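Local coordinates for IPT/TIG domain-containing protein BACOVA_02650 (Bacteroides ovatus, PDB 5E7H) that binds polysaccharide at the cell surface and probably captures xyloglucan there before its transport into the periplasm for degradation, at residues G97-W101 with G102-F106. Residues are numbered along the deposited sequence; the frame is centred on the assembly and turned at random.
Sequences GSHVW and GDCSF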
ATOM      1  N   GLY A  97       4.079 -13.232   7.353  1.00 17.50           N
ATOM      2  CA  GLY A  97       2.880 -13.154   8.157  1.00 17.53           C
ATOM      3  C   GLY A  97       1.873 -14.223   7.773  1.00 20.62           C
ATOM      4  O   GLY A  97       2.085 -15.037   6.852  1.00 22.63           O
ATOM      5  N   SER A  98       0.750 -14.247   8.479  1.00 19.30           N
ATOM      6  CA  SER A  98      -0.283 -15.229   8.182  1.00 20.22           C
ATOM      7  C   SER A  98      -1.613 -14.858   8.802  1.00 20.92           C
ATOM      8  O   SER A  98      -1.688 -14.235   9.856  1.00 24.71           O
ATOM      9  CB  SER A  98       0.142 -16.609   8.663  1.00 27.35           C
ATOM     10  OG  SER A  98       0.386 -16.619  10.050  1.00 31.36           O
ATOM     11  N   HIS A  99      -2.665 -15.263   8.125  1.00 20.80           N
ATOM     12  CA  HIS A  99      -4.011 -15.201   8.655  1.00 17.85           C
ATOM     13  C   HIS A  99      -4.217 -16.243   9.752  1.00 19.63           C
ATOM     14  O   HIS A  99      -3.815 -17.395   9.595  1.00 21.93           O
ATOM     15  CB  HIS A  99      -4.995 -15.438   7.509  1.00 17.99           C
ATOM     16  CG  HIS A  99      -6.416 -15.545   7.935  1.00 19.96           C
ATOM     17  ND1 HIS A  99      -7.206 -14.442   8.181  1.00 17.94           N
ATOM     18  CD2 HIS A  99      -7.213 -16.626   8.097  1.00 21.24           C
ATOM     19  CE1 HIS A  99      -8.421 -14.847   8.512  1.00 17.71           C
ATOM     20  NE2 HIS A  99      -8.453 -16.167   8.460  1.00 22.53           N
ATOM     21  N   VAL A 100      -4.828 -15.849  10.867  1.00 18.22           N
ATOM     22  CA  VAL A 100      -5.163 -16.796  11.928  1.00 17.49           C
ATOM     23  C   VAL A 100      -6.649 -17.166  11.913  1.00 21.30           C
ATOM     24  O   VAL A 100      -6.997 -18.349  11.876  1.00 23.19           O
ATOM     25  CB  VAL A 100      -4.797 -16.239  13.322  1.00 19.45           C
ATOM     26  CG1 VAL A 100      -5.012 -17.297  14.421  1.00 23.98           C
ATOM     27  CG2 VAL A 100      -3.348 -15.743  13.311  1.00 21.19           C
ATOM     28  N   TRP A 101      -7.519 -16.163  11.955  1.00 18.61           N
ATOM     29  CA  TRP A 101      -8.967 -16.405  11.993  1.00 19.77           C
ATOM     30  C   TRP A 101      -9.718 -15.169  11.497  1.00 17.52           C
ATOM     31  O   TRP A 101      -9.170 -14.073  11.445  1.00 17.00           O
ATOM     32  CB  TRP A 101      -9.445 -16.815  13.403  1.00 20.91           C
ATOM     33  CG  TRP A 101      -9.303 -15.775  14.477  1.00 20.93           C
ATOM     34  CD1 TRP A 101      -8.288 -15.676  15.384  1.00 21.00           C
ATOM     35  CD2 TRP A 101     -10.199 -14.685  14.764  1.00 19.91           C
ATOM     36  NE1 TRP A 101      -8.492 -14.601  16.212  1.00 24.07           N
ATOM     37  CE2 TRP A 101      -9.655 -13.976  15.854  1.00 21.43           C
ATOM     38  CE3 TRP A 101     -11.405 -14.246  14.207  1.00 23.38           C
ATOM     39  CZ2 TRP A 101     -10.270 -12.850  16.395  1.00 25.40           C
ATOM     40  CZ3 TRP A 101     -12.016 -13.134  14.754  1.00 27.57           C
ATOM     41  CH2 TRP A 101     -11.443 -12.440  15.820  1.00 28.08           C
ATOM     42  N   GLY A 102     -10.972 -15.386  11.110  1.00 20.63           N
ATOM     43  CA  GLY A 102     -11.822 -14.315  10.640  1.00 19.64           C
ATOM     44  C   GLY A 102     -12.660 -14.724   9.451  1.00 20.66           C
ATOM     45  O   GLY A 102     -12.323 -15.656   8.709  1.00 23.24           O
ATOM     46  N   ASP A 103     -13.785 -14.035   9.294  1.00 17.41           N
ATOM     47  CA  ASP A 103     -14.665 -14.204   8.136  1.00 17.86           C
ATOM     48  C   ASP A 103     -14.172 -13.273   7.040  1.00 18.27           C
ATOM     49  O   ASP A 103     -14.387 -12.071   7.102  1.00 17.46           O
ATOM     50  CB  ASP A 103     -16.105 -13.885   8.538  1.00 19.12           C
ATOM     51  CG  ASP A 103     -17.115 -14.163   7.435  1.00 26.28           C
ATOM     52  OD1 ASP A 103     -16.721 -14.540   6.315  1.00 25.86           O
ATOM     53  OD2 ASP A 103     -18.317 -13.988   7.711  1.00 28.97           O
ATOM     54  N   CYS A 104     -13.492 -13.841   6.047  1.00 17.91           N
ATOM     55  CA  CYS A 104     -12.927 -13.061   4.942  1.00 15.66           C
ATOM     56  C   CYS A 104     -12.574 -14.039   3.829  1.00 18.67           C
ATOM     57  O   CYS A 104     -12.856 -15.230   3.928  1.00 22.51           O
ATOM     58  CB  CYS A 104     -11.717 -12.253   5.393  1.00 16.43           C
ATOM     59  SG  CYS A 104     -10.303 -13.276   5.939  1.00 18.96           S
ATOM     60  N   SER A 105     -11.979 -13.534   2.759  1.00 16.87           N
ATOM     61  CA  SER A 105     -11.535 -14.393   1.683  1.00 17.29           C
ATOM     62  C   SER A 105     -10.089 -14.076   1.341  1.00 15.13           C
ATOM     63  O   SER A 105      -9.548 -13.071   1.785  1.00 15.87           O
ATOM     64  CB  SER A 105     -12.430 -14.218   0.455  1.00 20.63           C
ATOM     65  OG  SER A 105     -12.420 -12.878   0.022  1.00 21.88           O
ATOM     66  N   PHE A 106      -9.479 -14.988   0.590  1.00 17.31           N
ATOM     67  CA  PHE A 106      -8.134 -14.822   0.066  1.00 15.76           C
ATOM     68  C   PHE A 106      -8.182 -15.183  -1.404  1.00 18.46           C
ATOM     69  O   PHE A 106      -8.772 -16.204  -1.790  1.00 20.53           O
ATOM     70  CB  PHE A 106      -7.153 -15.679   0.854  1.00 15.90           C
ATOM     71  CG  PHE A 106      -6.970 -15.164   2.230  1.00 14.75           C
ATOM     72  CD1 PHE A 106      -6.180 -14.057   2.445  1.00 15.26           C
ATOM     73  CD2 PHE A 106      -7.680 -15.696   3.278  1.00 17.41           C
ATOM     74  CE1 PHE A 106      -6.060 -13.505   3.694  1.00 15.48           C
ATOM     75  CE2 PHE A 106      -7.551 -15.152   4.543  1.00 17.39           C
ATOM     76  CZ  PHE A 106      -6.734 -14.059   4.746  1.00 16.50           C
TER
HETATM   77  O   HOH W   1     -10.597 -18.021   8.633  1.00 34.73           O
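His-99 reaches across the bend in the chain to Phe-106, with its CG anti to the backbone N (chi1 174°) and its ring directed into the concave side of the turn. Its CB already lies 3.5 Å from Phe-106 CZ. Farther out, CG and ND1 rest against the CZ–CE2 edge of the phenyl ring, and CD2 against CE2; this edge points at one imidazole face in a T-shaped stack, centroids 4.9 Å apart and planes at 66°. The opposite face is covered near its rim by the backbone N of Trp-101. ND1 is also hydrogen-bonded to Ser-139 of the neighbouring strand. At CE1, Cys-104 SG approaches obliquely to 3.6 Å. The tip, NE2, meets in the ring plane a water 2.8 Å away, and this water donates to Gly-102 O, tying the imidazole to the turn backbone. Together the bonds through ND1 and NE2 hold the ring's rotation about CB–CG. Outside the bend, Trp-101 stacks on Tyr-140, opposite which Val-100 and Trp-101 form a classic beta bulge. Bulge and turn carry the chain from edge strand 98-101 of one sheet to strand 105-108 of another, a sheet-to-sheet connection in the beta-sandwich of the xyloglucan-binding domain.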